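Putative uncharacterized protein gbs0355 (Streptococcus agalactiae, PDB 3OKZ) is of unknown function but probably helps transfer glycopolymers from a lipid carrier to the streptococcal cell wall. Local coordinates at residues 270-275 with 280-285; 63-68 with 170-175; 196-201 with 233-238; 181-186 with 243-248. One frame throughout, in Å; residues are numbered along the deposited sequence.

Interaction 1 (270-275 with 280-285); sequences VQNRIK and KKRSKT
Lys275, on helix 264-277, lies against the chain that returns after the helix. Its side chain is extended beyond CG, which brings CD to 3.5 Å from the carbonyl O of Lys281 and carries NZ on to Ser283, where it makes a weak hydrogen bond to OG at 3.4 Å. The stronger partner of that ammonium group is Asp106, with which it forms a salt bridge; Ser283 also packs on Asp106. At the near end of the returning segment the backbone closes on the helix through Lys280 N and Lys275 O, 2.9 Å apart with an N-H...O angle of 153°. One helical turn earlier, Asn272 CB meets Arg282 CG at 3.6 Å, and the amide and guanidinium planes stand nearly perpendicular, 88° apart. The contact thus folds a loop rich in lysine and arginine back along its own helix, joined by one firm backbone bond, and the nearby carboxylate of Asp106 probably offsets part of the local positive charge.

Interaction 2 (63-68 with 170-175); sequences ERDVLI and RMRYDD
Asp65 and Arg172 face each other from two type I beta turns, Glu63 to Val66 and Arg172 to Asp175. In this LytR/CpsA/Psr domain the first turn joins strand 56-62 of the central mixed sheet to the short strand 67-69, and the second lies in the loop ahead of helix 178-200. The contact is slight, a single long salt bridge with Asp65 OD1 3.8 Å from Arg172 NH2. The side chains come from opposite directions. Arg172 starts with CG anti to its backbone N (chi1 178°) and stays extended to NE, a reach that brings the guanidinium to Asp65. Asp65 OD1 approaches the edge of that group close to its plane, although the carboxylate is turned 40° from it. A second carboxylate stands farther back, Glu63 OE2 at 5.2 Å from Arg172 NH2, and Asp179 makes a long, weak ion pair with Arg172 NE. Two bonds brace the turn that carries Asp65: Val66 N reaches Glu63 O at 3.0 Å, and Asp65 N donates to the anti lone pair of Glu63 OE2 at 2.9 Å.

Interaction 3 (196-201 with 233-238); sequences KILALN and AYKDSL
The backbones come nearest at Leu198 and Lys235, with CA atoms 7.3 Å apart. The first belongs to the last turn of helix 178-200, whose chain leaves helical geometry at Asn201 with a positive phi of 42°; the second lies just before the short 3-10 segment that starts at Ser237 and leads toward strand 241-252. Leu198 fills the apolar half of the contact. Its CD1 branch rests on Leu238 CB at 3.4 Å, the two leucines crossing at about a right angle, while its CD2 branch lies 4.0 Å from Lys235 CG as the lysine chain slides past in the reverse direction. Lys235 leaves its backbone with CG anti to N (chi1 171°), runs toward the helix end and bends only at its last torsion, which turns NZ to Asn201. There NZ donates to Asn201 OD1 at 2.8 Å, tilted 34° from the plane of the carbonyl group. Tyr206, on helix 203-212, adds a hydroxyl that makes weak hydrogen bonds with both Lys235 NZ and Leu198 O. The contact therefore ties the C-terminal end of a long helix to the approach of a core strand by a leucine pair with a lysine alongside, and the ammonium group, set among the oxygens of the helix end, is probably favoured there by the partial negative charge of that end.

Interaction 4 (181-186 with 243-248); sequences GRQKRQ and SYQLKG
Where helix 178-200 packs on the central mixed sheet of this LytR/CpsA/Psr domain, Gln245 meets Gln183. Gln245 stands on strand 241-252, which lies between strands 56-62 and 258-261, and its CB points at the helix. From CB the chain leaves with CG anti to the backbone N, and a bend at the next torsion (chi2 67°) turns the side chain across that of Gln183, the two crossing at about a right angle. CD lies 3.4 Å from Gln183 CD, with the two amide planes 51° apart. OE1 is turned to the helix, reaching the aliphatic base of Gln183, and accepts a hydrogen bond from Arg187 NH2, one turn further along the helix. The amides are modelled too close together, and the details of their fit are doubtful. Ser61 of the adjoining strand touches both glutamines, and Tyr180 also packs on Gln245. The orientation of the Gln245 amide is fixed by its other end as well: NE2 donates to Leu246 O of its own strand at 3.1 Å, with an N-H...O angle of 165° and the acceptor in the amide plane of Gln245.

Interactions 2 and 4 form one neighbourhood, their centres 9 Å apart. They are joined by the salt bridge from Asp175 OD2 to Arg185 NH2 at 2.6 Å and a probable hydrogen bond from Arg185 NH1 to Met171 O. Arg64, Arg170, Arg172 and Arg182 gather there with Asp43 and Asp179, consistent with the arginine-lined pocket that holds a pyrophosphate lipid in relatives of this family. Interaction 3 uses the other end of the long helix that interaction 4 also uses, with centres 23 Å apart, and its centre lies about 30 Å from that of interaction 2. Interaction 1 meets the strand of interaction 4 through Arg273 on the Tyr244 ring and Val270 against Leu246.

Interaction 1 (270-275 with 280-285)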
loop_
_atom_site.group_PDB
_atom_site.type_symbol
_atom_site.label_atom_id
_atom_site.label_comp_id
_atom_site.label_asym_id
_atom_site.label_seq_id
_atom_site.Cartn_x
_atom_site.Cartn_y
_atom_site.Cartn_z
ATOM N N VAL A 270 3.820 12.729 -9.931
ATOM C CA VAL A 270 3.783 11.859 -8.764
ATOM C C VAL A 270 5.101 11.112 -8.585
ATOM O O VAL A 270 5.585 10.945 -7.458
ATOM C CB VAL A 270 2.625 10.833 -8.877
ATOM C CG1 VAL A 270 2.556 9.975 -7.630
ATOM C CG2 VAL A 270 1.309 11.561 -9.095
ATOM N N GLN A 271 5.673 10.654 -9.696
ATOM C CA GLN A 271 6.938 9.941 -9.643
ATOM C C GLN A 271 7.947 10.890 -9.019
ATOM O O GLN A 271 8.471 10.644 -7.939
ATOM C CB GLN A 271 7.426 9.573 -11.053
ATOM C CG GLN A 271 6.612 8.536 -11.825
ATOM C CD GLN A 271 7.301 8.137 -13.122
ATOM O OE1 GLN A 271 6.878 7.213 -13.816
ATOM N NE2 GLN A 271 8.373 8.844 -13.453
ATOM N N ASN A 272 8.193 11.993 -9.716
ATOM C CA ASN A 272 9.157 13.001 -9.295
ATOM C C ASN A 272 8.939 13.517 -7.873
ATOM O O ASN A 272 9.899 13.844 -7.172
ATOM C CB ASN A 272 9.153 14.159 -10.305
ATOM C CG ASN A 272 9.589 13.716 -11.709
ATOM O OD1 ASN A 272 9.557 14.508 -12.653
ATOM N ND2 ASN A 272 10.001 12.449 -11.846
ATOM N N ARG A 273 7.682 13.592 -7.451
ATOM C CA ARG A 273 7.359 14.043 -6.101
ATOM C C ARG A 273 7.990 13.018 -5.164
ATOM O O ARG A 273 8.642 13.367 -4.174
ATOM C CB ARG A 273 5.838 14.079 -5.912
ATOM C CG ARG A 273 5.356 14.737 -4.631
ATOM C CD ARG A 273 4.879 13.703 -3.620
ATOM N NE ARG A 273 3.874 12.798 -4.180
ATOM C CZ ARG A 273 2.717 13.183 -4.718
ATOM N NH1 ARG A 273 2.389 14.472 -4.782
ATOM N NH2 ARG A 273 1.881 12.271 -5.201
ATOM N N ILE A 274 7.800 11.744 -5.493
ATOM C CA ILE A 274 8.368 10.658 -4.704
ATOM C C ILE A 274 9.889 10.685 -4.833
ATOM O O ILE A 274 10.602 10.580 -3.833
ATOM C CB ILE A 274 7.844 9.287 -5.178
ATOM C CG1 ILE A 274 6.354 9.169 -4.860
ATOM C CG2 ILE A 274 8.626 8.173 -4.525
ATOM C CD1 ILE A 274 5.784 7.776 -5.081
ATOM N N LYS A 275 10.383 10.830 -6.062
ATOM C CA LYS A 275 11.822 10.880 -6.303
ATOM C C LYS A 275 12.494 11.964 -5.460
ATOM O O LYS A 275 13.551 11.728 -4.874
ATOM C CB LYS A 275 12.100 11.113 -7.789
ATOM C CG LYS A 275 11.951 9.857 -8.619
ATOM C CD LYS A 275 11.992 10.124 -10.101
ATOM C CE LYS A 275 11.911 8.812 -10.864
ATOM N NZ LYS A 275 11.646 9.026 -12.308
ATOM N N LYS A 280 16.384 11.534 -5.256
ATOM C CA LYS A 280 16.673 10.984 -6.576
ATOM C C LYS A 280 16.421 12.067 -7.610
ATOM O O LYS A 280 15.594 12.948 -7.410
ATOM C CB LYS A 280 15.777 9.785 -6.871
ATOM C CG LYS A 280 16.102 8.563 -6.049
ATOM C CD LYS A 280 14.995 7.524 -6.159
ATOM C CE LYS A 280 15.362 6.257 -5.422
ATOM N NZ LYS A 280 16.510 5.578 -6.066
ATOM N N LYS A 281 17.149 12.011 -8.713
ATOM C CA LYS A 281 16.968 12.999 -9.757
ATOM C C LYS A 281 15.590 12.772 -10.364
ATOM O O LYS A 281 15.115 11.637 -10.429
ATOM C CB LYS A 281 18.062 12.848 -10.821
ATOM C CG LYS A 281 19.460 13.235 -10.344
ATOM C CD LYS A 281 20.396 13.370 -11.527
ATOM C CE LYS A 281 21.730 13.972 -11.132
ATOM N NZ LYS A 281 22.626 14.114 -12.323
ATOM N N ARG A 282 14.937 13.845 -10.792
ATOM C CA ARG A 282 13.618 13.726 -11.389
ATOM C C ARG A 282 13.806 13.636 -12.891
ATOM O O ARG A 282 14.839 14.054 -13.406
ATOM C CB ARG A 282 12.757 14.948 -11.044
ATOM C CG ARG A 282 12.560 15.193 -9.550
ATOM C CD ARG A 282 13.832 15.719 -8.906
ATOM N NE ARG A 282 13.716 15.869 -7.456
ATOM C CZ ARG A 282 14.726 16.207 -6.658
ATOM N NH1 ARG A 282 15.928 16.433 -7.171
ATOM N NH2 ARG A 282 14.543 16.313 -5.347
ATOM N N SER A 283 12.819 13.081 -13.591
ATOM C CA SER A 283 12.882 12.959 -15.049
ATOM C C SER A 283 12.035 14.033 -15.722
ATOM O O SER A 283 10.973 14.409 -15.212
ATOM C CB SER A 283 12.381 11.594 -15.496
ATOM O OG SER A 283 13.180 10.576 -14.943
ATOM N N LYS A 284 12.512 14.523 -16.863
ATOM C CA LYS A 284 11.797 15.541 -17.626
ATOM C C LYS A 284 10.784 14.847 -18.533
ATOM O O LYS A 284 9.719 15.390 -18.828
ATOM C CB LYS A 284 12.763 16.365 -18.482
ATOM C CG LYS A 284 13.662 17.314 -17.703
ATOM C CD LYS A 284 14.665 16.577 -16.820
ATOM C CE LYS A 284 15.552 17.554 -16.050
ATOM N NZ LYS A 284 16.515 16.854 -15.153
ATOM N N THR A 285 11.128 13.643 -18.974
ATOM C CA THR A 285 10.250 12.866 -19.839
ATOM C C THR A 285 9.844 11.640 -19.042
ATOM O O THR A 285 10.647 11.064 -18.317
ATOM C CB THR A 285 10.958 12.424 -21.149
ATOM O OG1 THR A 285 11.772 11.271 -20.899
ATOM C CG2 THR A 285 11.842 13.546 -21.680
#

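Interaction 2 (63-68 with 170-175)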
loop_
_atom_site.group_PDB
_atom_site.type_symbol
_atom_site.label_atom_id
_atom_site.label_comp_id
_atom_site.label_asym_id
_atom_site.label_seq_id
_atom_site.Cartn_x
_atom_site.Cartn_y
_atom_site.Cartn_z
ATOM N N GLU A 63 -3.960 2.810 -6.725
ATOM C CA GLU A 63 -5.241 2.279 -7.202
ATOM C C GLU A 63 -5.129 0.914 -7.869
ATOM O O GLU A 63 -4.525 0.778 -8.930
ATOM C CB GLU A 63 -5.878 3.268 -8.177
ATOM C CG GLU A 63 -7.182 2.770 -8.781
ATOM C CD GLU A 63 -8.140 2.241 -7.729
ATOM O OE1 GLU A 63 -8.482 3.001 -6.796
ATOM O OE2 GLU A 63 -8.548 1.064 -7.830
ATOM N N ARG A 64 -5.733 -0.090 -7.243
ATOM C CA ARG A 64 -5.710 -1.469 -7.741
ATOM C C ARG A 64 -6.242 -1.666 -9.154
ATOM O O ARG A 64 -5.900 -2.650 -9.812
ATOM C CB ARG A 64 -6.520 -2.359 -6.808
ATOM C CG ARG A 64 -7.952 -1.854 -6.601
ATOM C CD ARG A 64 -8.785 -2.852 -5.826
ATOM N NE ARG A 64 -8.091 -3.291 -4.622
ATOM C CZ ARG A 64 -8.583 -4.170 -3.758
ATOM N NH1 ARG A 64 -9.781 -4.705 -3.962
ATOM N NH2 ARG A 64 -7.874 -4.515 -2.693
ATOM N N ASP A 65 -7.090 -0.744 -9.612
ATOM C CA ASP A 65 -7.696 -0.832 -10.941
ATOM C C ASP A 65 -6.890 -0.143 -12.050
ATOM O O ASP A 65 -7.313 -0.102 -13.203
ATOM C CB ASP A 65 -9.132 -0.276 -10.896
ATOM C CG ASP A 65 -10.108 -1.203 -10.147
ATOM O OD1 ASP A 65 -11.244 -0.771 -9.844
ATOM O OD2 ASP A 65 -9.748 -2.368 -9.869
ATOM N N VAL A 66 -5.726 0.389 -11.703
ATOM C CA VAL A 66 -4.865 1.057 -12.677
ATOM C C VAL A 66 -4.444 0.093 -13.791
ATOM O O VAL A 66 -4.014 -1.033 -13.524
ATOM C CB VAL A 66 -3.620 1.636 -11.974
ATOM C CG1 VAL A 66 -2.557 2.000 -12.985
ATOM C CG2 VAL A 66 -4.022 2.868 -11.184
ATOM N N LEU A 67 -4.578 0.530 -15.041
ATOM C CA LEU A 67 -4.221 -0.306 -16.191
ATOM C C LEU A 67 -2.714 -0.310 -16.382
ATOM O O LEU A 67 -2.119 0.736 -16.654
ATOM C CB LEU A 67 -4.895 0.231 -17.454
ATOM C CG LEU A 67 -4.812 -0.591 -18.732
ATOM C CD1 LEU A 67 -5.483 -1.941 -18.532
ATOM C CD2 LEU A 67 -5.479 0.179 -19.841
ATOM N N ILE A 68 -2.094 -1.479 -16.266
ATOM C CA ILE A 68 -0.644 -1.561 -16.400
ATOM C C ILE A 68 -0.170 -2.815 -17.136
ATOM O O ILE A 68 -0.869 -3.826 -17.169
ATOM C CB ILE A 68 0.022 -1.529 -14.990
ATOM C CG1 ILE A 68 1.346 -0.760 -15.041
ATOM C CG2 ILE A 68 0.314 -2.947 -14.511
ATOM C CD1 ILE A 68 1.965 -0.543 -13.681
ATOM N N ARG A 170 -12.090 -1.816 4.512
ATOM C CA ARG A 170 -12.455 -2.598 3.338
ATOM C C ARG A 170 -13.713 -2.033 2.680
ATOM O O ARG A 170 -13.886 -2.123 1.468
ATOM C CB ARG A 170 -12.701 -4.055 3.723
ATOM C CG ARG A 170 -11.468 -4.946 3.738
ATOM C CD ARG A 170 -11.830 -6.311 4.307
ATOM N NE ARG A 170 -10.904 -7.359 3.894
ATOM C CZ ARG A 170 -10.683 -7.703 2.630
ATOM N NH1 ARG A 170 -11.323 -7.076 1.650
ATOM N NH2 ARG A 170 -9.825 -8.673 2.347
HETATM N N MSE A 171 -14.588 -1.448 3.497
HETATM C CA MSE A 171 -15.845 -0.886 3.013
HETATM C C MSE A 171 -15.610 -0.116 1.722
HETATM O O MSE A 171 -14.662 0.659 1.606
HETATM C CB MSE A 171 -16.471 0.016 4.082
HETATM C CG MSE A 171 -17.937 0.346 3.816
HETATM SE SE MSE A 171 -18.318 1.555 2.306
HETATM C CE MSE A 171 -18.456 3.220 3.286
ATOM N N ARG A 172 -16.494 -0.318 0.757
ATOM C CA ARG A 172 -16.342 0.317 -0.536
ATOM C C ARG A 172 -17.658 0.688 -1.213
ATOM O O ARG A 172 -17.878 1.840 -1.570
ATOM C CB ARG A 172 -15.555 -0.639 -1.439
ATOM C CG ARG A 172 -15.302 -0.193 -2.876
ATOM C CD ARG A 172 -14.818 -1.395 -3.678
ATOM N NE ARG A 172 -13.951 -1.052 -4.804
ATOM C CZ ARG A 172 -14.339 -0.365 -5.876
ATOM N NH1 ARG A 172 -15.593 0.067 -5.982
ATOM N NH2 ARG A 172 -13.467 -0.115 -6.848
ATOM N N TYR A 173 -18.535 -0.296 -1.362
ATOM C CA TYR A 173 -19.795 -0.126 -2.068
ATOM C C TYR A 173 -20.828 0.829 -1.526
ATOM O O TYR A 173 -21.727 1.249 -2.253
ATOM C CB TYR A 173 -20.401 -1.502 -2.319
ATOM C CG TYR A 173 -19.416 -2.342 -3.068
ATOM C CD1 TYR A 173 -18.875 -1.884 -4.272
ATOM C CD2 TYR A 173 -18.946 -3.540 -2.551
ATOM C CE1 TYR A 173 -17.883 -2.596 -4.937
ATOM C CE2 TYR A 173 -17.950 -4.265 -3.215
ATOM C CZ TYR A 173 -17.427 -3.783 -4.403
ATOM O OH TYR A 173 -16.450 -4.475 -5.059
ATOM N N ASP A 174 -20.716 1.187 -0.261
ATOM C CA ASP A 174 -21.667 2.137 0.269
ATOM C C ASP A 174 -21.023 3.506 0.261
ATOM O O ASP A 174 -21.621 4.489 0.697
ATOM C CB ASP A 174 -22.077 1.731 1.667
ATOM C CG ASP A 174 -22.914 0.500 1.660
ATOM O OD1 ASP A 174 -23.976 0.537 1.006
ATOM O OD2 ASP A 174 -22.515 -0.501 2.286
ATOM N N ASP A 175 -19.793 3.562 -0.246
ATOM C CA ASP A 175 -19.064 4.821 -0.317
ATOM C C ASP A 175 -19.041 5.330 -1.755
ATOM O O ASP A 175 -18.446 4.719 -2.650
ATOM C CB ASP A 175 -17.626 4.659 0.211
ATOM C CG ASP A 175 -16.908 6.000 0.397
ATOM O OD1 ASP A 175 -17.480 7.048 0.031
ATOM O OD2 ASP A 175 -15.763 6.014 0.911
#

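Interaction 3 (196-201 with 233-238)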
loop_
_atom_site.group_PDB
_atom_site.type_symbol
_atom_site.label_atom_id
_atom_site.label_comp_id
_atom_site.label_asym_id
_atom_site.label_seq_id
_atom_site.Cartn_x
_atom_site.Cartn_y
_atom_site.Cartn_z
ATOM N N LYS A 196 -0.115 5.557 17.462
ATOM C CA LYS A 196 -0.306 4.796 18.690
ATOM C C LYS A 196 1.008 4.111 19.073
ATOM O O LYS A 196 1.511 4.293 20.183
ATOM C CB LYS A 196 -1.404 3.748 18.472
ATOM C CG LYS A 196 -2.391 3.556 19.626
ATOM C CD LYS A 196 -3.286 4.753 19.819
ATOM C CE LYS A 196 -4.613 4.350 20.411
ATOM N NZ LYS A 196 -4.445 3.435 21.551
ATOM N N ILE A 197 1.570 3.332 18.156
ATOM C CA ILE A 197 2.832 2.657 18.437
ATOM C C ILE A 197 3.845 3.681 18.964
ATOM O O ILE A 197 4.233 3.638 20.126
ATOM C CB ILE A 197 3.417 1.979 17.164
ATOM C CG1 ILE A 197 2.447 0.941 16.619
ATOM C CG2 ILE A 197 4.690 1.260 17.497
ATOM C CD1 ILE A 197 2.773 0.520 15.221
ATOM N N LEU A 198 4.255 4.609 18.107
ATOM C CA LEU A 198 5.224 5.636 18.481
ATOM C C LEU A 198 4.985 6.315 19.838
ATOM O O LEU A 198 5.944 6.646 20.542
ATOM C CB LEU A 198 5.294 6.717 17.397
ATOM C CG LEU A 198 5.725 6.274 15.997
ATOM C CD1 LEU A 198 6.106 7.496 15.184
ATOM C CD2 LEU A 198 6.911 5.325 16.086
ATOM N N ALA A 199 3.719 6.539 20.195
ATOM C CA ALA A 199 3.384 7.174 21.465
ATOM C C ALA A 199 3.874 6.303 22.615
ATOM O O ALA A 199 4.290 6.818 23.654
ATOM C CB ALA A 199 1.907 7.372 21.574
ATOM N N LEU A 200 3.809 4.983 22.443
ATOM C CA LEU A 200 4.302 4.086 23.482
ATOM C C LEU A 200 5.715 4.542 23.805
ATOM O O LEU A 200 6.154 4.525 24.960
ATOM C CB LEU A 200 4.361 2.638 22.990
ATOM C CG LEU A 200 3.021 1.929 22.948
ATOM C CD1 LEU A 200 3.234 0.452 22.699
ATOM C CD2 LEU A 200 2.314 2.153 24.268
ATOM N N ASN A 201 6.411 4.961 22.756
ATOM C CA ASN A 201 7.774 5.428 22.875
ATOM C C ASN A 201 8.523 4.519 23.817
ATOM O O ASN A 201 8.976 4.940 24.871
ATOM C CB ASN A 201 7.809 6.848 23.408
ATOM C CG ASN A 201 9.175 7.445 23.301
ATOM O OD1 ASN A 201 9.817 7.351 22.255
ATOM N ND2 ASN A 201 9.641 8.059 24.377
ATOM N N ALA A 233 16.262 5.532 14.226
ATOM C CA ALA A 233 16.741 6.727 13.568
ATOM C C ALA A 233 15.645 7.373 12.733
ATOM O O ALA A 233 15.743 8.556 12.400
ATOM C CB ALA A 233 17.941 6.399 12.693
ATOM N N TYR A 234 14.596 6.616 12.398
ATOM C CA TYR A 234 13.514 7.171 11.580
ATOM C C TYR A 234 12.212 7.434 12.350
ATOM O O TYR A 234 11.229 7.935 11.787
ATOM C CB TYR A 234 13.228 6.256 10.390
ATOM C CG TYR A 234 14.440 5.891 9.553
ATOM C CD1 TYR A 234 15.347 4.930 9.990
ATOM C CD2 TYR A 234 14.652 6.476 8.299
ATOM C CE1 TYR A 234 16.439 4.544 9.198
ATOM C CE2 TYR A 234 15.739 6.102 7.499
ATOM C CZ TYR A 234 16.627 5.129 7.954
ATOM O OH TYR A 234 17.681 4.718 7.161
ATOM N N LYS A 235 12.224 7.112 13.642
ATOM C CA LYS A 235 11.059 7.295 14.509
ATOM C C LYS A 235 10.530 8.727 14.514
ATOM O O LYS A 235 9.327 8.950 14.633
ATOM C CB LYS A 235 11.393 6.864 15.950
ATOM C CG LYS A 235 10.305 7.209 16.976
ATOM C CD LYS A 235 10.872 7.275 18.382
ATOM C CE LYS A 235 10.080 8.232 19.265
ATOM N NZ LYS A 235 8.732 7.714 19.650
ATOM N N ASP A 236 11.422 9.701 14.393
ATOM C CA ASP A 236 11.004 11.100 14.393
ATOM C C ASP A 236 10.344 11.436 13.067
ATOM O O ASP A 236 9.412 12.234 13.011
ATOM C CB ASP A 236 12.211 12.016 14.613
ATOM C CG ASP A 236 13.139 11.497 15.689
ATOM O OD1 ASP A 236 13.754 10.428 15.476
ATOM O OD2 ASP A 236 13.247 12.148 16.748
ATOM N N SER A 237 10.841 10.817 12.002
ATOM C CA SER A 237 10.324 11.046 10.660
ATOM C C SER A 237 8.864 10.650 10.546
ATOM O O SER A 237 8.095 11.269 9.804
ATOM C CB SER A 237 11.144 10.258 9.633
ATOM O OG SER A 237 12.470 10.756 9.566
ATOM N N LEU A 238 8.480 9.618 11.288
ATOM C CA LEU A 238 7.108 9.137 11.258
ATOM C C LEU A 238 6.151 10.124 11.933
ATOM O O LEU A 238 4.935 9.960 11.881
ATOM C CB LEU A 238 7.048 7.768 11.936
ATOM C CG LEU A 238 8.116 6.791 11.418
ATOM C CD1 LEU A 238 8.043 5.469 12.174
ATOM C CD2 LEU A 238 7.928 6.571 9.922
#

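Interaction 4 (181-186 with 243-248)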
loop_
_atom_site.group_PDB
_atom_site.type_symbol
_atom_site.label_atom_id
_atom_site.label_comp_id
_atom_site.label_asym_id
_atom_site.label_seq_id
_atom_site.Cartn_x
_atom_site.Cartn_y
_atom_site.Cartn_z
ATOM N N GLY A 181 -12.393 6.261 -1.581
ATOM C CA GLY A 181 -12.876 6.521 -0.239
ATOM C C GLY A 181 -12.215 5.431 0.579
ATOM O O GLY A 181 -11.513 5.690 1.562
ATOM N N ARG A 182 -12.415 4.198 0.125
ATOM C CA ARG A 182 -11.853 3.019 0.767
ATOM C C ARG A 182 -10.369 3.180 1.085
ATOM O O ARG A 182 -9.891 2.686 2.109
ATOM C CB ARG A 182 -12.038 1.801 -0.133
ATOM C CG ARG A 182 -11.342 0.563 0.376
ATOM C CD ARG A 182 -11.598 -0.645 -0.520
ATOM N NE ARG A 182 -11.001 -1.842 0.065
ATOM C CZ ARG A 182 -10.798 -2.980 -0.587
ATOM N NH1 ARG A 182 -11.151 -3.090 -1.864
ATOM N NH2 ARG A 182 -10.230 -4.003 0.042
ATOM N N GLN A 183 -9.635 3.859 0.206
ATOM C CA GLN A 183 -8.210 4.058 0.436
ATOM C C GLN A 183 -7.878 5.127 1.465
ATOM O O GLN A 183 -6.920 4.972 2.226
ATOM C CB GLN A 183 -7.490 4.348 -0.880
ATOM C CG GLN A 183 -7.234 3.067 -1.663
ATOM C CD GLN A 183 -6.652 3.328 -3.006
ATOM O OE1 GLN A 183 -7.312 3.889 -3.858
ATOM N NE2 GLN A 183 -5.402 2.934 -3.211
ATOM N N LYS A 184 -8.664 6.203 1.509
ATOM C CA LYS A 184 -8.404 7.256 2.490
ATOM C C LYS A 184 -8.490 6.538 3.830
ATOM O O LYS A 184 -7.607 6.639 4.668
ATOM C CB LYS A 184 -9.474 8.353 2.391
ATOM C CG LYS A 184 -9.023 9.743 2.816
ATOM C CD LYS A 184 -8.023 10.335 1.832
ATOM C CE LYS A 184 -7.462 11.676 2.326
ATOM N NZ LYS A 184 -6.356 12.231 1.467
ATOM N N ARG A 185 -9.553 5.768 4.008
ATOM C CA ARG A 185 -9.731 5.033 5.245
ATOM C C ARG A 185 -8.573 4.070 5.494
ATOM O O ARG A 185 -8.133 3.903 6.628
ATOM C CB ARG A 185 -11.074 4.281 5.228
ATOM C CG ARG A 185 -12.254 5.102 5.727
ATOM C CD ARG A 185 -13.578 4.392 5.495
ATOM N NE ARG A 185 -14.039 4.583 4.123
ATOM C CZ ARG A 185 -14.451 3.607 3.321
ATOM N NH1 ARG A 185 -14.469 2.354 3.755
ATOM N NH2 ARG A 185 -14.815 3.880 2.079
ATOM N N GLN A 186 -8.079 3.432 4.441
ATOM C CA GLN A 186 -6.963 2.506 4.588
ATOM C C GLN A 186 -5.735 3.229 5.141
ATOM O O GLN A 186 -5.041 2.708 6.017
ATOM C CB GLN A 186 -6.611 1.886 3.243
ATOM C CG GLN A 186 -7.365 0.610 2.920
ATOM C CD GLN A 186 -6.922 0.005 1.597
ATOM O OE1 GLN A 186 -7.349 -1.089 1.225
ATOM N NE2 GLN A 186 -6.060 0.723 0.877
ATOM N N SER A 243 -0.187 12.189 3.047
ATOM C CA SER A 243 -0.791 11.103 2.268
ATOM C C SER A 243 -1.294 11.527 0.885
ATOM O O SER A 243 -1.919 12.580 0.726
ATOM C CB SER A 243 -1.952 10.496 3.050
ATOM O OG SER A 243 -1.549 10.194 4.372
ATOM N N TYR A 244 -1.023 10.689 -0.112
ATOM C CA TYR A 244 -1.454 10.972 -1.475
ATOM C C TYR A 244 -2.073 9.739 -2.108
ATOM O O TYR A 244 -1.767 8.608 -1.723
ATOM C CB TYR A 244 -0.276 11.425 -2.338
ATOM C CG TYR A 244 0.532 12.564 -1.759
ATOM C CD1 TYR A 244 1.395 12.358 -0.680
ATOM C CD2 TYR A 244 0.437 13.849 -2.295
ATOM C CE1 TYR A 244 2.141 13.400 -0.148
ATOM C CE2 TYR A 244 1.177 14.904 -1.771
ATOM C CZ TYR A 244 2.027 14.675 -0.697
ATOM O OH TYR A 244 2.747 15.725 -0.166
ATOM N N GLN A 245 -2.941 9.969 -3.087
ATOM C CA GLN A 245 -3.613 8.889 -3.796
ATOM C C GLN A 245 -3.312 8.996 -5.295
ATOM O O GLN A 245 -3.535 10.034 -5.919
ATOM C CB GLN A 245 -5.132 8.953 -3.558
ATOM C CG GLN A 245 -5.948 7.928 -4.370
ATOM C CD GLN A 245 -5.702 6.488 -3.953
ATOM O OE1 GLN A 245 -5.992 6.101 -2.827
ATOM N NE2 GLN A 245 -5.167 5.692 -4.865
ATOM N N LEU A 246 -2.784 7.920 -5.862
ATOM C CA LEU A 246 -2.464 7.881 -7.281
ATOM C C LEU A 246 -3.719 7.429 -8.020
ATOM O O LEU A 246 -4.208 6.324 -7.794
ATOM C CB LEU A 246 -1.330 6.889 -7.520
ATOM C CG LEU A 246 -0.997 6.605 -8.981
ATOM C CD1 LEU A 246 -0.456 7.872 -9.637
ATOM C CD2 LEU A 246 0.012 5.474 -9.055
ATOM N N LYS A 247 -4.255 8.277 -8.890
ATOM C CA LYS A 247 -5.464 7.893 -9.615
ATOM C C LYS A 247 -5.527 8.367 -11.062
ATOM O O LYS A 247 -5.022 9.438 -11.398
ATOM C CB LYS A 247 -6.705 8.394 -8.868
ATOM C CG LYS A 247 -6.653 9.867 -8.506
ATOM C CD LYS A 247 -7.910 10.309 -7.756
ATOM C CE LYS A 247 -7.743 11.720 -7.184
ATOM N NZ LYS A 247 -9.016 12.304 -6.673
ATOM N N GLY A 248 -6.147 7.554 -11.912
ATOM C CA GLY A 248 -6.296 7.922 -13.308
ATOM C C GLY A 248 -7.763 8.137 -13.651
ATOM O O GLY A 248 -8.626 8.038 -12.777
#